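Local coordinates for ABC transporter, solute-binding protein (Staphylococcus aureus, PDB 6LKI), which probably captures a solute outside the cell for import by an ABC transporter, and has been seen with alpha-D-glucose 6-phosphate bound, at residues G129-S134 with Q163-Q168; V103-S108 with Y202-V207. All coordinates share one frame; numbering follows the deposited sequence.

Contact 1: residues G129-S134 with Q163-Q168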
loop_
_atom_site.group_PDB
_atom_site.type_symbol
_atom_site.label_atom_id
_atom_site.label_comp_id
_atom_site.label_asym_id
_atom_site.label_seq_id
_atom_site.Cartn_x
_atom_site.Cartn_y
_atom_site.Cartn_z
ATOM N N GLY A 129 -3.521 30.610 0.830
ATOM C CA GLY A 129 -3.290 30.161 2.187
ATOM C C GLY A 129 -4.197 29.048 2.658
ATOM O O GLY A 129 -4.139 28.679 3.834
ATOM N N LYS A 130 -5.032 28.495 1.778
ATOM C CA LYS A 130 -5.988 27.462 2.152
ATOM C C LYS A 130 -5.689 26.120 1.497
ATOM O O LYS A 130 -6.541 25.226 1.520
ATOM C CB LYS A 130 -7.411 27.907 1.805
ATOM C CG LYS A 130 -7.785 29.271 2.354
ATOM C CD LYS A 130 -8.183 29.190 3.816
ATOM C CE LYS A 130 -9.685 29.355 3.981
ATOM N NZ LYS A 130 -10.112 29.139 5.389
ATOM N N ILE A 131 -4.505 25.963 0.905
ATOM C CA ILE A 131 -4.083 24.721 0.274
ATOM C C ILE A 131 -2.677 24.404 0.764
ATOM O O ILE A 131 -1.972 25.266 1.290
ATOM C CB ILE A 131 -4.126 24.808 -1.266
ATOM C CG1 ILE A 131 -3.305 26.001 -1.750
ATOM C CG2 ILE A 131 -5.562 24.942 -1.748
ATOM C CD1 ILE A 131 -3.234 26.122 -3.258
ATOM N N ALA A 132 -2.269 23.147 0.589
ATOM C CA ALA A 132 -1.028 22.681 1.191
ATOM C C ALA A 132 -0.267 21.769 0.238
ATOM O O ALA A 132 -0.830 21.181 -0.688
ATOM C CB ALA A 132 -1.288 21.948 2.514
ATOM N N TYR A 133 1.038 21.667 0.489
ATOM C CA TYR A 133 1.920 20.740 -0.202
ATOM C C TYR A 133 3.053 20.382 0.750
ATOM O O TYR A 133 3.187 20.964 1.831
ATOM C CB TYR A 133 2.460 21.335 -1.508
ATOM C CG TYR A 133 3.444 22.466 -1.293
ATOM C CD1 TYR A 133 3.004 23.740 -0.962
ATOM C CD2 TYR A 133 4.812 22.255 -1.414
ATOM C CE1 TYR A 133 3.897 24.777 -0.759
ATOM C CE2 TYR A 133 5.715 23.288 -1.213
ATOM C CZ TYR A 133 5.249 24.545 -0.886
ATOM O OH TYR A 133 6.138 25.577 -0.683
ATOM N N SER A 134 3.875 19.420 0.339
ATOM C CA SER A 134 4.977 18.935 1.157
ATOM C C SER A 134 6.310 19.458 0.633
ATOM O O SER A 134 6.483 19.678 -0.569
ATOM C CB SER A 134 4.998 17.404 1.201
ATOM O OG SER A 134 4.892 16.847 -0.098
ATOM N N GLN A 163 4.460 28.535 -4.286
ATOM C CA GLN A 163 4.945 28.478 -2.913
ATOM C C GLN A 163 4.579 29.724 -2.115
ATOM O O GLN A 163 4.651 29.697 -0.882
ATOM C CB GLN A 163 6.458 28.262 -2.902
ATOM C CG GLN A 163 6.887 26.928 -3.503
ATOM C CD GLN A 163 8.352 26.623 -3.272
ATOM O OE1 GLN A 163 9.164 27.527 -3.077
ATOM N NE2 GLN A 163 8.699 25.342 -3.293
ATOM N N ASN A 164 4.192 30.810 -2.783
ATOM C CA ASN A 164 3.652 31.987 -2.117
ATOM C C ASN A 164 2.133 31.952 -2.029
ATOM O O ASN A 164 1.521 32.938 -1.606
ATOM C CB ASN A 164 4.106 33.259 -2.835
ATOM C CG ASN A 164 5.550 33.599 -2.549
ATOM O OD1 ASN A 164 6.053 33.340 -1.457
ATOM N ND2 ASN A 164 6.230 34.176 -3.533
ATOM N N HIS A 165 1.520 30.837 -2.412
ATOM C CA HIS A 165 0.079 30.655 -2.370
ATOM C C HIS A 165 -0.356 29.491 -1.494
ATOM O O HIS A 165 -1.441 29.550 -0.913
ATOM C CB HIS A 165 -0.461 30.439 -3.793
ATOM C CG HIS A 165 -1.906 30.790 -3.959
ATOM N ND1 HIS A 165 -2.335 32.071 -4.233
ATOM C CD2 HIS A 165 -3.021 30.022 -3.910
ATOM C CE1 HIS A 165 -3.652 32.079 -4.336
ATOM N NE2 HIS A 165 -4.093 30.849 -4.147
ATOM N N ALA A 166 0.466 28.451 -1.367
ATOM C CA ALA A 166 0.116 27.238 -0.641
ATOM C C ALA A 166 1.022 27.062 0.571
ATOM O O ALA A 166 2.210 27.399 0.525
ATOM C CB ALA A 166 0.229 26.006 -1.546
ATOM N N MET A 167 0.454 26.520 1.646
ATOM C CA MET A 167 1.229 26.209 2.840
ATOM C C MET A 167 2.124 25.001 2.599
ATOM O O MET A 167 1.694 23.995 2.032
ATOM C CB MET A 167 0.296 25.922 4.017
ATOM C CG MET A 167 -0.572 27.086 4.416
ATOM S SD MET A 167 0.418 28.356 5.217
ATOM C CE MET A 167 -0.794 29.658 5.414
ATOM N N GLN A 168 3.371 25.094 3.051
ATOM C CA GLN A 168 4.309 23.986 2.951
ATOM C C GLN A 168 4.321 23.213 4.263
ATOM O O GLN A 168 4.521 23.799 5.333
ATOM C CB GLN A 168 5.719 24.471 2.614
ATOM C CG GLN A 168 6.716 23.331 2.412
ATOM C CD GLN A 168 8.133 23.817 2.184
ATOM O OE1 GLN A 168 9.026 23.562 2.992
ATOM N NE2 GLN A 168 8.350 24.514 1.075
HETATM O O HOH W 1 5.006 27.747 0.664
#
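Gly129, with a phi of 68° that suits glycine, starts the pairing by giving its N-H to the carbonyl O of His165, N to O 2.9 Å. Its own carbonyl O lies against the methyl CE of Met167, whose chain bends back along this turn. At Ile131, CG1 presses on Ala166 CB at 3.5 Å, while CD1 reaches the edge of the His165 imidazole in its plane. The carbonyl O of Ile131 accepts Met167 N at 2.8 Å, and the Met167 carbonyl returns across to Tyr133 N, passing the CA of Ala132 on the way. Tyr133 has the largest share of the contact. With CG set between its backbone N and carbonyl carbon (chi1 70°), the ring brings CD1 to 3.6 Å from Ala166 CB and takes Gln168 CA over one face. Its OH receives an amide hydrogen from Gln168 NE2 at 3.0 Å, nearly straight at 165°, and donates to a water held by the carbonyl oxygens of Gln163 and Ala166. Beyond it, Ser134 turns its OG to Thr139 and Thr172 beside the ligand pocket. The parallel strands, joined through the intervening helices 140-153 and 156-163, form a crossover connection of the alpha/beta kind found in periplasmic-binding-protein lobes.

Contact 2: residues V103-S108 with Y202-V207; sequences VIVVNS and YPVSIV
Val105 sets CG2 anti to its backbone N, with CG1 at a chi1 of 64°, and this brings CG2 across to Val204, 3.7 Å from its CB. Val106 and Val207 both have CG1 anti to N (chi1 178° for Val106), a choice that turns their CG2 methyls toward one another, and the two meet at 4.0 Å diagonally between the Val106–Ser205 and Ile104–Val207 pairs, which follow one another on that face. A third apolar meeting, Val103 CG1 against Ile206 CG2 at 3.6 Å, lies on the same face as Val105 and Val204. There helix 172-180 packs on Val105 and Val204, and helix 191-198 on Val103 and Ile206. The other face carries Ile104, Val106, Ser205 and Val207, with Leu122 and Ile116 touching Ile104 and Val106.

Strand 204-207 lies at the edge of the mixed sheet within this chain, antiparallel to 95-107, in what is a periplasmic-binding-protein fold. Ile104 with Val207 and Val106 with Ser205 are hydrogen-bonded pairs, each joined by two backbone bonds; the shortest runs from Ser205 N to Val106 O, 2.7 Å. Val105 with Ile206 and Asn107 with Val204 are the non-hydrogen-bonded pairs between and beyond them.

Past the last pair, Pro203 sits at the centre of an inverse gamma turn, closed by Val204 N bonding to Tyr202 O. The carbonyl O of Pro203 accepts Ser108 N at 2.8 Å, the donor standing 43° out of the carbonyl plane, and Asn107 CA approaches the same oxygen. Ser108 OG lies 3.2 Å from Pro203 CB. Asn107 extends alongside the proline ring, its carboxamide doing double duty: as N-cap of helix 108-111, OD1 accepts Leu110 N, while ND2 donates to the carbonyl O of Val179.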
loop_
_atom_site.group_PDB
_atom_site.type_symbol
_atom_site.label_atom_id
_atom_site.label_comp_id
_atom_site.label_asym_id
_atom_site.label_seq_id
_atom_site.Cartn_x
_atom_site.Cartn_y
_atom_site.Cartn_z
ATOM N N VAL A 103 -1.387 13.564 -7.598
ATOM C CA VAL A 103 -2.741 14.091 -7.700
ATOM C C VAL A 103 -2.880 15.359 -6.871
ATOM O O VAL A 103 -2.094 15.632 -5.961
ATOM C CB VAL A 103 -3.817 13.073 -7.243
ATOM C CG1 VAL A 103 -3.707 11.756 -8.009
ATOM C CG2 VAL A 103 -3.731 12.846 -5.738
ATOM N N ILE A 104 -3.899 16.136 -7.210
ATOM C CA ILE A 104 -4.460 17.128 -6.306
ATOM C C ILE A 104 -5.613 16.467 -5.568
ATOM O O ILE A 104 -6.504 15.881 -6.194
ATOM C CB ILE A 104 -4.941 18.372 -7.072
ATOM C CG1 ILE A 104 -3.770 19.066 -7.763
ATOM C CG2 ILE A 104 -5.655 19.334 -6.132
ATOM C CD1 ILE A 104 -4.195 20.126 -8.749
ATOM N N VAL A 105 -5.593 16.531 -4.242
ATOM C CA VAL A 105 -6.695 16.034 -3.429
ATOM C C VAL A 105 -7.543 17.224 -3.003
ATOM O O VAL A 105 -7.010 18.272 -2.623
ATOM C CB VAL A 105 -6.186 15.221 -2.224
ATOM C CG1 VAL A 105 -5.370 16.080 -1.275
ATOM C CG2 VAL A 105 -7.351 14.567 -1.499
ATOM N N VAL A 106 -8.862 17.080 -3.111
ATOM C CA VAL A 106 -9.805 18.166 -2.867
ATOM C C VAL A 106 -10.772 17.734 -1.776
ATOM O O VAL A 106 -11.305 16.619 -1.817
ATOM C CB VAL A 106 -10.568 18.554 -4.148
ATOM C CG1 VAL A 106 -11.577 19.656 -3.860
ATOM C CG2 VAL A 106 -9.594 18.990 -5.237
ATOM N N ASN A 107 -10.994 18.615 -0.803
ATOM C CA ASN A 107 -11.980 18.371 0.243
ATOM C C ASN A 107 -13.369 18.694 -0.298
ATOM O O ASN A 107 -13.662 19.852 -0.615
ATOM C CB ASN A 107 -11.666 19.216 1.476
ATOM C CG ASN A 107 -12.585 18.911 2.643
ATOM O OD1 ASN A 107 -13.788 19.152 2.578
ATOM N ND2 ASN A 107 -12.017 18.389 3.723
ATOM N N SER A 108 -14.224 17.673 -0.403
ATOM C CA SER A 108 -15.542 17.856 -0.999
ATOM C C SER A 108 -16.531 18.534 -0.061
ATOM O O SER A 108 -17.545 19.059 -0.532
ATOM C CB SER A 108 -16.111 16.511 -1.462
ATOM O OG SER A 108 -16.181 15.582 -0.395
ATOM N N TYR A 202 -13.454 9.756 4.512
ATOM C CA TYR A 202 -13.197 11.187 4.500
ATOM C C TYR A 202 -13.652 11.815 3.183
ATOM O O TYR A 202 -13.662 11.154 2.141
ATOM C CB TYR A 202 -11.714 11.457 4.726
ATOM C CG TYR A 202 -11.287 11.227 6.156
ATOM C CD1 TYR A 202 -10.961 9.954 6.606
ATOM C CD2 TYR A 202 -11.224 12.279 7.061
ATOM C CE1 TYR A 202 -10.575 9.737 7.914
ATOM C CE2 TYR A 202 -10.840 12.071 8.372
ATOM C CZ TYR A 202 -10.518 10.798 8.793
ATOM O OH TYR A 202 -10.134 10.584 10.096
ATOM N N PRO A 203 -14.048 13.094 3.208
ATOM C CA PRO A 203 -14.587 13.755 2.001
ATOM C C PRO A 203 -13.500 14.293 1.072
ATOM O O PRO A 203 -13.232 15.491 0.974
ATOM C CB PRO A 203 -15.431 14.885 2.595
ATOM C CG PRO A 203 -14.677 15.271 3.828
ATOM C CD PRO A 203 -14.083 13.990 4.380
ATOM N N VAL A 204 -12.847 13.387 0.351
ATOM C CA VAL A 204 -11.740 13.750 -0.524
ATOM C C VAL A 204 -12.038 13.290 -1.944
ATOM O O VAL A 204 -12.513 12.170 -2.166
ATOM C CB VAL A 204 -10.398 13.174 -0.026
ATOM C CG1 VAL A 204 -10.015 13.805 1.300
ATOM C CG2 VAL A 204 -10.474 11.675 0.112
ATOM N N SER A 205 -11.766 14.171 -2.902
ATOM C CA SER A 205 -11.824 13.868 -4.322
ATOM C C SER A 205 -10.411 13.869 -4.889
ATOM O O SER A 205 -9.502 14.500 -4.345
ATOM C CB SER A 205 -12.693 14.885 -5.071
ATOM O OG SER A 205 -14.026 14.870 -4.589
ATOM N N ILE A 206 -10.231 13.150 -5.992
ATOM C CA ILE A 206 -8.926 12.982 -6.618
ATOM C C ILE A 206 -8.955 13.644 -7.986
ATOM O O ILE A 206 -9.827 13.340 -8.810
ATOM C CB ILE A 206 -8.544 11.496 -6.726
ATOM C CG1 ILE A 206 -8.380 10.898 -5.328
ATOM C CG2 ILE A 206 -7.271 11.328 -7.539
ATOM C CD1 ILE A 206 -8.241 9.397 -5.318
ATOM N N VAL A 207 -8.006 14.545 -8.226
ATOM C CA VAL A 207 -7.928 15.306 -9.467
ATOM C C VAL A 207 -6.558 15.088 -10.092
ATOM O O VAL A 207 -5.529 15.302 -9.438
ATOM C CB VAL A 207 -8.179 16.807 -9.232
ATOM C CG1 VAL A 207 -7.947 17.590 -10.517
ATOM C CG2 VAL A 207 -9.585 17.037 -8.707
#

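Overall arrangement
Contacts 1 and 2 belong to one mixed sheet, with centres about 16 Å apart and nearest atoms about 7 Å apart, so they do not touch. Strand 186-190 bridges them: it pairs in parallel with 131-134 and antiparallel with 95-107. Along the chain, contact 1 is nested within the loop that contact 2 closes. Leu122 touches both, meeting Ile131 in one and Ile104 in the other. Contact 1 lies nearer the ligand pocket: the side chain of Ser134 is about 5 Å from bound malonic acid, probably a crystallisation component. In contact 2, the Val103 side chain remains about 8 Å from that of Thr141, a glucose 6-phosphate-binding residue.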